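Local coordinates for pectate lyase (Bacillus subtilis, PDB 5AMV), which cleaves polygalacturonate by calcium-dependent elimination, giving oligosaccharides with unsaturated galacturonosyl groups at their non-reducing ends, at residues 15-20 / 232-237; 29-34 / 50-55; 123-128 / 143-148. All blocks are in the same frame, centred on the assembly; numbering follows the deposited sequence.

Interaction 1: 15-20 / 232-237; sequences GAYSTG and ANYITM
Y17 sets the CD2 border of its ring over one face of the Y234 ring, toward the rim, where an N-terminal arm meets a coil of the right-handed parallel beta-helix characteristic of polysaccharide lyase family 1. The planes are only 16° from parallel, yet the rings are slid so far apart that they barely overlap, their centroids lying 4.7 Å apart. Along that border Y17 CD2 stands 3.3 Å from Y234 CE1, and Y17 CE2 reaches Y234 OH at 3.4 Å. CG of Y17, anti to the nitrogen (chi1 -169°), carries the ring out from the turn and obliquely across Y234, and even Y17 CB rests 3.6 Å from Y234 CD1. The opposite face of the Y234 ring receives N233 ND2 near the rim, and the H193 ring also meets Y234. H193 NE2 is hydrogen-bonded to Y17 O as well, which ties the type II' turn Y17-G20 to the same coil. The chain turns a corner at Y234 before entering strand 235-245, and here the glycine backbone of the arm can come close: G15 CA makes a CA-H...O contact of 3.4 Å with Y234 O. T236 OG1 is gripped twice, since it is hydrogen-bonded to D12 O and accepts the backbone N-H of G15, with G15 N 3.0 Å from T236 OG1 and an angle of 147° at the hydrogen.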
loop_
_atom_site.group_PDB
_atom_site.type_symbol
_atom_site.label_atom_id
_atom_site.label_comp_id
_atom_site.label_asym_id
_atom_site.label_seq_id
_atom_site.Cartn_x
_atom_site.Cartn_y
_atom_site.Cartn_z
ATOM N N GLY A 15 -10.382 -0.599 12.243
ATOM C CA GLY A 15 -11.532 -0.559 11.309
ATOM C C GLY A 15 -12.875 -0.813 11.987
ATOM O O GLY A 15 -13.918 -0.414 11.448
ATOM N N ALA A 16 -12.862 -1.486 13.147
ATOM C CA ALA A 16 -14.116 -1.798 13.853
ATOM C C ALA A 16 -14.605 -0.658 14.769
ATOM O O ALA A 16 -15.679 -0.781 15.383
ATOM C CB ALA A 16 -13.943 -3.074 14.663
ATOM N N TYR A 17 -13.850 0.441 14.841
ATOM C CA TYR A 17 -14.249 1.581 15.679
ATOM C C TYR A 17 -15.581 2.201 15.237
ATOM O O TYR A 17 -15.923 2.189 14.051
ATOM C CB TYR A 17 -13.144 2.657 15.700
ATOM C CG TYR A 17 -13.407 3.718 16.756
ATOM C CD1 TYR A 17 -13.096 3.478 18.097
ATOM C CD2 TYR A 17 -13.972 4.943 16.398
ATOM C CE1 TYR A 17 -13.350 4.455 19.072
ATOM C CE2 TYR A 17 -14.222 5.931 17.348
ATOM C CZ TYR A 17 -13.918 5.667 18.678
ATOM O OH TYR A 17 -14.170 6.666 19.604
ATOM N N SER A 18 -16.330 2.737 16.199
ATOM C CA SER A 18 -17.634 3.393 15.947
ATOM C C SER A 18 -18.587 2.567 15.077
ATOM O O SER A 18 -19.003 1.497 15.493
ATOM C CB SER A 18 -17.489 4.854 15.475
ATOM O OG SER A 18 -16.830 4.988 14.213
ATOM N N THR A 19 -18.938 3.071 13.891
ATOM C CA THR A 19 -19.915 2.415 13.006
ATOM C C THR A 19 -19.320 1.175 12.352
ATOM O O THR A 19 -20.039 0.421 11.687
ATOM C CB THR A 19 -20.433 3.392 11.916
ATOM O OG1 THR A 19 -19.330 4.041 11.275
ATOM C CG2 THR A 19 -21.297 4.485 12.544
ATOM N N GLY A 20 -18.008 0.979 12.529
ATOM C CA GLY A 20 -17.308 -0.216 12.046
ATOM C C GLY A 20 -17.291 -0.379 10.530
ATOM O O GLY A 20 -17.605 0.562 9.778
ATOM N N ALA A 232 -6.925 9.763 6.533
ATOM C CA ALA A 232 -7.422 8.399 6.519
ATOM C C ALA A 232 -7.504 7.877 7.965
ATOM O O ALA A 232 -6.646 8.206 8.774
ATOM C CB ALA A 232 -6.476 7.502 5.680
ATOM N N ASN A 233 -8.508 7.081 8.299
ATOM C CA ASN A 233 -8.686 6.706 9.722
ATOM C C ASN A 233 -9.593 5.497 9.884
ATOM O O ASN A 233 -10.551 5.336 9.126
ATOM C CB ASN A 233 -9.319 7.912 10.483
ATOM C CG ASN A 233 -8.859 8.050 11.917
ATOM O OD1 ASN A 233 -7.885 7.454 12.365
ATOM N ND2 ASN A 233 -9.613 8.856 12.677
ATOM N N TYR A 234 -9.293 4.670 10.887
ATOM C CA TYR A 234 -10.130 3.512 11.251
ATOM C C TYR A 234 -10.070 2.461 10.177
ATOM O O TYR A 234 -11.029 2.248 9.406
ATOM C CB TYR A 234 -11.584 3.876 11.591
ATOM C CG TYR A 234 -11.722 4.975 12.626
ATOM C CD1 TYR A 234 -11.052 4.875 13.861
ATOM C CD2 TYR A 234 -12.525 6.098 12.376
ATOM C CE1 TYR A 234 -11.200 5.854 14.830
ATOM C CE2 TYR A 234 -12.645 7.125 13.354
ATOM C CZ TYR A 234 -11.977 6.962 14.558
ATOM O OH TYR A 234 -12.105 7.940 15.543
ATOM N N ILE A 235 -8.921 1.783 10.164
ATOM C CA ILE A 235 -8.593 0.865 9.078
ATOM C C ILE A 235 -7.950 -0.382 9.652
ATOM O O ILE A 235 -7.089 -0.288 10.532
ATOM C CB ILE A 235 -7.554 1.542 8.147
ATOM C CG1 ILE A 235 -8.187 2.776 7.479
ATOM C CG2 ILE A 235 -7.006 0.555 7.070
ATOM C CD1 ILE A 235 -7.139 3.821 7.024
ATOM N N THR A 236 -8.351 -1.546 9.153
ATOM C CA THR A 236 -7.697 -2.778 9.532
ATOM C C THR A 236 -7.156 -3.420 8.265
ATOM O O THR A 236 -7.910 -3.562 7.306
ATOM C CB THR A 236 -8.676 -3.736 10.219
ATOM O OG1 THR A 236 -9.080 -3.144 11.468
ATOM C CG2 THR A 236 -8.036 -5.115 10.508
ATOM N N MET A 237 -5.869 -3.819 8.255
ATOM C CA MET A 237 -5.334 -4.598 7.122
ATOM C C MET A 237 -4.805 -5.905 7.726
ATOM O O MET A 237 -3.864 -5.879 8.540
ATOM C CB MET A 237 -4.208 -3.855 6.413
ATOM C CG MET A 237 -4.552 -2.412 6.021
ATOM S SD MET A 237 -3.243 -1.800 4.937
ATOM C CE MET A 237 -3.765 -0.076 4.895
#

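Interaction 2: 29-34 / 50-55; sequences SSNVYT and NTTPKI
N31 and I55 illustrate how a parallel strand pair is started and then reinforced by side chains. I55 N donates to N31 O at 3.0 Å, in the carbonyl plane, and I55 O receives Y33 N at 2.8 Å, so the two bonds bracket V32. V32 and I55 therefore face the same side of the sheet, with V32 CG2 loosely against I55 CD1. Ahead of this bridge, the N31 side chain reaches back across the other segment. Its CB sits 3.4 Å from P53 O, and ND2 comes equally near T52 CG2, the two side chains crossing at about a right angle. The amide is held at both ends: OD1 accepts the hydroxyl proton of Y33, with Y33 OH 2.8 Å from N31 OD1, and a water proton, while ND2 is hydrogen-bonded to S28 OG and weakly to a second water, which itself donates to P53 O. Replacing N31 by an alanine would remove the acceptor of Y33 OH and is likely to leave that hydroxyl without its mate, one hold fewer on the ring, and the water on P53 O without its amide partner. Farther out, K54 ties down the turn at 50-53: its chain, bent at chi3 (74°) and chi4 (57°), curls back so that K54 NZ donates to T52 O at 2.7 Å and to N50 O at 3.0 Å, with T129 OG1 as a further partner. Helix 38-45 connects the paired strands 32-35 and 54-58, and strand 129-133 lies parallel to 54-58 on its other side.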
loop_
_atom_site.group_PDB
_atom_site.type_symbol
_atom_site.label_atom_id
_atom_site.label_comp_id
_atom_site.label_asym_id
_atom_site.label_seq_id
_atom_site.Cartn_x
_atom_site.Cartn_y
_atom_site.Cartn_z
ATOM N N SER A 29 -30.221 -7.523 -4.038
ATOM C CA SER A 29 -29.851 -8.426 -5.127
ATOM C C SER A 29 -29.465 -7.672 -6.408
ATOM O O SER A 29 -28.567 -8.113 -7.137
ATOM C CB SER A 29 -30.988 -9.422 -5.401
ATOM O OG SER A 29 -32.145 -8.736 -5.839
ATOM N N SER A 30 -30.128 -6.532 -6.674
ATOM C CA SER A 30 -29.841 -5.711 -7.854
ATOM C C SER A 30 -28.461 -5.049 -7.768
ATOM O O SER A 30 -27.943 -4.536 -8.764
ATOM C CB SER A 30 -30.914 -4.628 -8.046
ATOM O OG SER A 30 -31.013 -3.785 -6.903
ATOM N N ASN A 31 -27.873 -5.050 -6.569
ATOM C CA ASN A 31 -26.576 -4.394 -6.377
ATOM C C ASN A 31 -25.450 -5.363 -6.053
ATOM O O ASN A 31 -24.444 -4.969 -5.417
ATOM C CB ASN A 31 -26.684 -3.266 -5.348
ATOM C CG ASN A 31 -27.361 -2.054 -5.918
ATOM O OD1 ASN A 31 -26.868 -1.474 -6.884
ATOM N ND2 ASN A 31 -28.514 -1.678 -5.350
ATOM N N VAL A 32 -25.641 -6.630 -6.440
ATOM C CA VAL A 32 -24.584 -7.638 -6.419
ATOM C C VAL A 32 -24.093 -7.821 -7.857
ATOM O O VAL A 32 -24.890 -8.186 -8.742
ATOM C CB VAL A 32 -25.023 -8.994 -5.833
ATOM C CG1 VAL A 32 -23.854 -9.990 -5.897
ATOM C CG2 VAL A 32 -25.583 -8.821 -4.390
ATOM N N TYR A 33 -22.809 -7.531 -8.090
ATOM C CA TYR A 33 -22.252 -7.529 -9.437
ATOM C C TYR A 33 -21.102 -8.504 -9.572
ATOM O O TYR A 33 -20.338 -8.696 -8.622
ATOM C CB TYR A 33 -21.726 -6.139 -9.818
ATOM C CG TYR A 33 -22.729 -5.026 -9.687
ATOM C CD1 TYR A 33 -22.881 -4.338 -8.480
ATOM C CD2 TYR A 33 -23.518 -4.649 -10.771
ATOM C CE1 TYR A 33 -23.812 -3.280 -8.368
ATOM C CE2 TYR A 33 -24.455 -3.611 -10.661
ATOM C CZ TYR A 33 -24.607 -2.939 -9.458
ATOM O OH TYR A 33 -25.550 -1.923 -9.361
ATOM N N THR A 34 -20.973 -9.105 -10.742
ATOM C CA THR A 34 -19.802 -9.917 -11.082
ATOM C C THR A 34 -19.129 -9.248 -12.270
ATOM O O THR A 34 -19.769 -8.945 -13.300
ATOM C CB THR A 34 -20.165 -11.362 -11.393
ATOM O OG1 THR A 34 -20.717 -11.925 -10.206
ATOM C CG2 THR A 34 -18.905 -12.234 -11.750
ATOM N N ASN A 50 -21.576 7.309 -5.274
ATOM C CA ASN A 50 -22.553 6.210 -5.267
ATOM C C ASN A 50 -22.514 5.399 -3.957
ATOM O O ASN A 50 -21.824 4.350 -3.856
ATOM C CB ASN A 50 -22.302 5.304 -6.486
ATOM C CG ASN A 50 -23.213 4.099 -6.533
ATOM O OD1 ASN A 50 -24.262 4.053 -5.871
ATOM N ND2 ASN A 50 -22.816 3.102 -7.310
ATOM N N THR A 51 -23.257 5.884 -2.954
ATOM C CA THR A 51 -23.265 5.277 -1.606
ATOM C C THR A 51 -24.222 4.075 -1.435
ATOM O O THR A 51 -24.314 3.477 -0.357
ATOM C CB THR A 51 -23.630 6.328 -0.568
ATOM O OG1 THR A 51 -24.957 6.786 -0.870
ATOM C CG2 THR A 51 -22.687 7.501 -0.629
ATOM N N THR A 52 -24.944 3.716 -2.486
ATOM C CA THR A 52 -25.787 2.514 -2.463
ATOM C C THR A 52 -24.968 1.278 -2.013
ATOM O O THR A 52 -23.960 0.984 -2.654
ATOM C CB THR A 52 -26.327 2.246 -3.882
ATOM O OG1 THR A 52 -27.004 3.429 -4.351
ATOM C CG2 THR A 52 -27.278 1.085 -3.914
ATOM N N PRO A 53 -25.405 0.551 -0.955
ATOM C CA PRO A 53 -24.619 -0.650 -0.630
ATOM C C PRO A 53 -24.500 -1.594 -1.829
ATOM O O PRO A 53 -25.502 -1.875 -2.530
ATOM C CB PRO A 53 -25.408 -1.316 0.490
ATOM C CG PRO A 53 -26.122 -0.166 1.150
ATOM C CD PRO A 53 -26.434 0.827 0.073
ATOM N N LYS A 54 -23.267 -2.049 -2.095
ATOM C CA LYS A 54 -22.992 -2.900 -3.256
ATOM C C LYS A 54 -21.913 -3.962 -3.008
ATOM O O LYS A 54 -20.971 -3.731 -2.255
ATOM C CB LYS A 54 -22.590 -2.015 -4.442
ATOM C CG LYS A 54 -21.212 -1.368 -4.262
ATOM C CD LYS A 54 -20.933 -0.181 -5.154
ATOM C CE LYS A 54 -21.685 1.062 -4.707
ATOM N NZ LYS A 54 -21.394 1.468 -3.252
ATOM N N ILE A 55 -22.051 -5.123 -3.647
ATOM C CA ILE A 55 -21.059 -6.165 -3.578
ATOM C C ILE A 55 -20.580 -6.382 -5.001
ATOM O O ILE A 55 -21.397 -6.489 -5.931
ATOM C CB ILE A 55 -21.648 -7.460 -2.991
ATOM C CG1 ILE A 55 -22.061 -7.219 -1.544
ATOM C CG2 ILE A 55 -20.624 -8.637 -3.050
ATOM C CD1 ILE A 55 -22.986 -8.241 -0.967
HETATM O O HOH W 1 -28.169 -2.016 -2.322
HETATM O O HOH W 2 -24.971 0.485 -7.164
HETATM O O HOH W 3 -23.511 0.758 -9.539
#

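Interaction 3: 123-128 / 143-148; sequences VDIPAN and GNFQIK
I125 and F145 meet at one end of the interior of a parallel beta-helix. I125 CB lies 3.9 Å from Q146 O, with I147 CG1 next to it. A chi1 of -44° sets I125 CG1 anti to the carbonyl carbon and carries it across to strand 144-147, 3.6 Å from Q146 O. At the tip, I125 CD1 settles over one face of the F145 ring in a CH-pi contact, 4.1 Å from the centroid and 24° off the normal. V123 CG2 adds a second methyl, 3.6 Å from F145 CD1, and F159 meets the F145 ring edge-to-face.

The two backbones follow the parallel pattern: V123 N donates to N144 O, Q146 N to V123 O, and I125 N to Q146 O. On the sheet face away from V123 and F145, D124 and Q146 lie side by side. Q146 NE2 sends an almost straight bond, 173° at the hydrogen, to the syn side of D124 OD1 at 2.9 Å, tilted out of the carboxylate plane although OD1 lies in the amide plane of Q146; Q146 OE1 is hydrogen-bonded to N189 ND2. D124 OD2 makes a long salt bridge of 3.9 Å to K148 NZ, whose stronger salt bridge is to E48; since E48 OE1 also lies close to D124 OD2, the lysine charge probably offsets the like charges.

Strand 122-124 is an outermost strand of its four-stranded parallel sheet; 144-147 comes next, then 186-189, which follows the calcium ligand D184 in the chain. Helix 38-45 covers this end of the interior, L41 on F145 and L45 on V123 and I125.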
loop_
_atom_site.group_PDB
_atom_site.type_symbol
_atom_site.label_atom_id
_atom_site.label_comp_id
_atom_site.label_asym_id
_atom_site.label_seq_id
_atom_site.Cartn_x
_atom_site.Cartn_y
_atom_site.Cartn_z
ATOM N N VAL A 123 -9.262 4.108 -10.178
ATOM C CA VAL A 123 -10.728 4.190 -9.981
ATOM C C VAL A 123 -11.024 4.453 -8.516
ATOM O O VAL A 123 -10.320 3.898 -7.626
ATOM C CB VAL A 123 -11.492 2.919 -10.457
ATOM C CG1 VAL A 123 -11.473 2.872 -11.979
ATOM C CG2 VAL A 123 -10.889 1.610 -9.783
ATOM N N ASP A 124 -12.056 5.257 -8.259
ATOM C CA ASP A 124 -12.498 5.538 -6.889
ATOM C C ASP A 124 -13.515 4.529 -6.436
ATOM O O ASP A 124 -14.460 4.175 -7.166
ATOM C CB ASP A 124 -13.078 6.943 -6.739
ATOM C CG ASP A 124 -12.034 8.061 -6.991
ATOM O OD1 ASP A 124 -10.788 7.858 -6.930
ATOM O OD2 ASP A 124 -12.467 9.190 -7.275
ATOM N N ILE A 125 -13.312 4.055 -5.208
ATOM C CA ILE A 125 -14.238 3.107 -4.599
ATOM C C ILE A 125 -15.226 3.896 -3.720
ATOM O O ILE A 125 -14.808 4.527 -2.725
ATOM C CB ILE A 125 -13.513 2.043 -3.741
ATOM C CG1 ILE A 125 -12.246 1.509 -4.479
ATOM C CG2 ILE A 125 -14.523 0.941 -3.330
ATOM C CD1 ILE A 125 -12.481 0.887 -5.919
ATOM N N PRO A 126 -16.511 3.904 -4.100
ATOM C CA PRO A 126 -17.467 4.698 -3.322
ATOM C C PRO A 126 -17.840 4.011 -2.025
ATOM O O PRO A 126 -17.468 2.852 -1.763
ATOM C CB PRO A 126 -18.695 4.762 -4.252
ATOM C CG PRO A 126 -18.679 3.442 -4.981
ATOM C CD PRO A 126 -17.185 3.089 -5.146
ATOM N N ALA A 127 -18.557 4.751 -1.176
ATOM C CA ALA A 127 -18.926 4.268 0.147
ATOM C C ALA A 127 -19.799 3.011 0.117
ATOM O O ALA A 127 -20.591 2.802 -0.833
ATOM C CB ALA A 127 -19.687 5.385 0.890
ATOM N N ASN A 128 -19.721 2.226 1.198
ATOM C CA ASN A 128 -20.569 1.039 1.403
ATOM C C ASN A 128 -20.393 0.031 0.283
ATOM O O ASN A 128 -21.360 -0.386 -0.380
ATOM C CB ASN A 128 -22.058 1.433 1.545
ATOM C CG ASN A 128 -22.271 2.564 2.546
ATOM O OD1 ASN A 128 -21.750 2.536 3.657
ATOM N ND2 ASN A 128 -23.025 3.582 2.143
ATOM N N GLY A 143 -3.900 -1.645 -11.985
ATOM C CA GLY A 143 -4.875 -0.735 -11.399
ATOM C C GLY A 143 -4.461 -0.125 -10.059
ATOM O O GLY A 143 -3.633 -0.691 -9.330
ATOM N N ASN A 144 -5.068 1.005 -9.763
ATOM C CA ASN A 144 -4.877 1.686 -8.468
ATOM C C ASN A 144 -6.262 1.982 -7.970
ATOM O O ASN A 144 -6.965 2.829 -8.547
ATOM C CB ASN A 144 -4.055 2.961 -8.703
ATOM C CG ASN A 144 -3.769 3.767 -7.408
ATOM O OD1 ASN A 144 -4.322 3.544 -6.298
ATOM N ND2 ASN A 144 -2.891 4.686 -7.560
ATOM N N PHE A 145 -6.705 1.262 -6.931
ATOM C CA PHE A 145 -7.997 1.576 -6.292
ATOM C C PHE A 145 -7.769 2.741 -5.331
ATOM O O PHE A 145 -6.868 2.664 -4.505
ATOM C CB PHE A 145 -8.547 0.389 -5.483
ATOM C CG PHE A 145 -9.141 -0.739 -6.303
ATOM C CD1 PHE A 145 -9.071 -0.763 -7.699
ATOM C CD2 PHE A 145 -9.706 -1.837 -5.622
ATOM C CE1 PHE A 145 -9.610 -1.853 -8.445
ATOM C CE2 PHE A 145 -10.250 -2.922 -6.344
ATOM C CZ PHE A 145 -10.189 -2.931 -7.745
ATOM N N GLN A 146 -8.567 3.818 -5.445
ATOM C CA GLN A 146 -8.461 4.924 -4.473
ATOM C C GLN A 146 -9.702 4.922 -3.591
ATOM O O GLN A 146 -10.812 4.786 -4.097
ATOM C CB GLN A 146 -8.314 6.288 -5.201
ATOM C CG GLN A 146 -8.233 7.397 -4.171
ATOM C CD GLN A 146 -7.849 8.768 -4.709
ATOM O OE1 GLN A 146 -6.882 9.379 -4.211
ATOM N NE2 GLN A 146 -8.619 9.285 -5.683
ATOM N N ILE A 147 -9.509 5.019 -2.278
ATOM C CA ILE A 147 -10.639 5.038 -1.364
ATOM C C ILE A 147 -10.630 6.363 -0.612
ATOM O O ILE A 147 -9.764 6.585 0.243
ATOM C CB ILE A 147 -10.672 3.805 -0.371
ATOM C CG1 ILE A 147 -10.522 2.487 -1.129
ATOM C CG2 ILE A 147 -11.966 3.861 0.448
ATOM C CD1 ILE A 147 -10.074 1.279 -0.211
ATOM N N LYS A 148 -11.578 7.247 -0.942
ATOM C CA LYS A 148 -11.744 8.525 -0.230
ATOM C C LYS A 148 -12.982 8.481 0.646
ATOM O O LYS A 148 -13.232 9.403 1.424
ATOM C CB LYS A 148 -11.917 9.695 -1.237
ATOM C CG LYS A 148 -10.836 9.726 -2.300
ATOM C CD LYS A 148 -10.898 11.000 -3.210
ATOM C CE LYS A 148 -12.138 11.000 -4.095
ATOM N NZ LYS A 148 -12.270 12.290 -4.881
HETATM O O HOH W 4 -13.419 6.909 -3.073
#

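In the fold
The three contacts show how one beta-helix is closed at successive ranges along the chain. Interaction 1 ties the N-terminal arm to strand 235-245; the loop it spans contains interactions 2 and 3, in that order, each pairing parallel strands. Interactions 2 and 3 are neighbours, their centres 14 Å apart: T51 O meets N128 ND2 at 2.8 Å, probably a hydrogen bond, and helix 38-45 belongs to both surroundings. Interaction 1 touches neither, its nearest atoms being about 6 Å from interaction 3 and about 12 Å from interaction 2. Interactions 2 and 3 thus join consecutive coils, the N144 side chain about 7 Å from bound calcium, while interaction 1 secures the arm to a later coil.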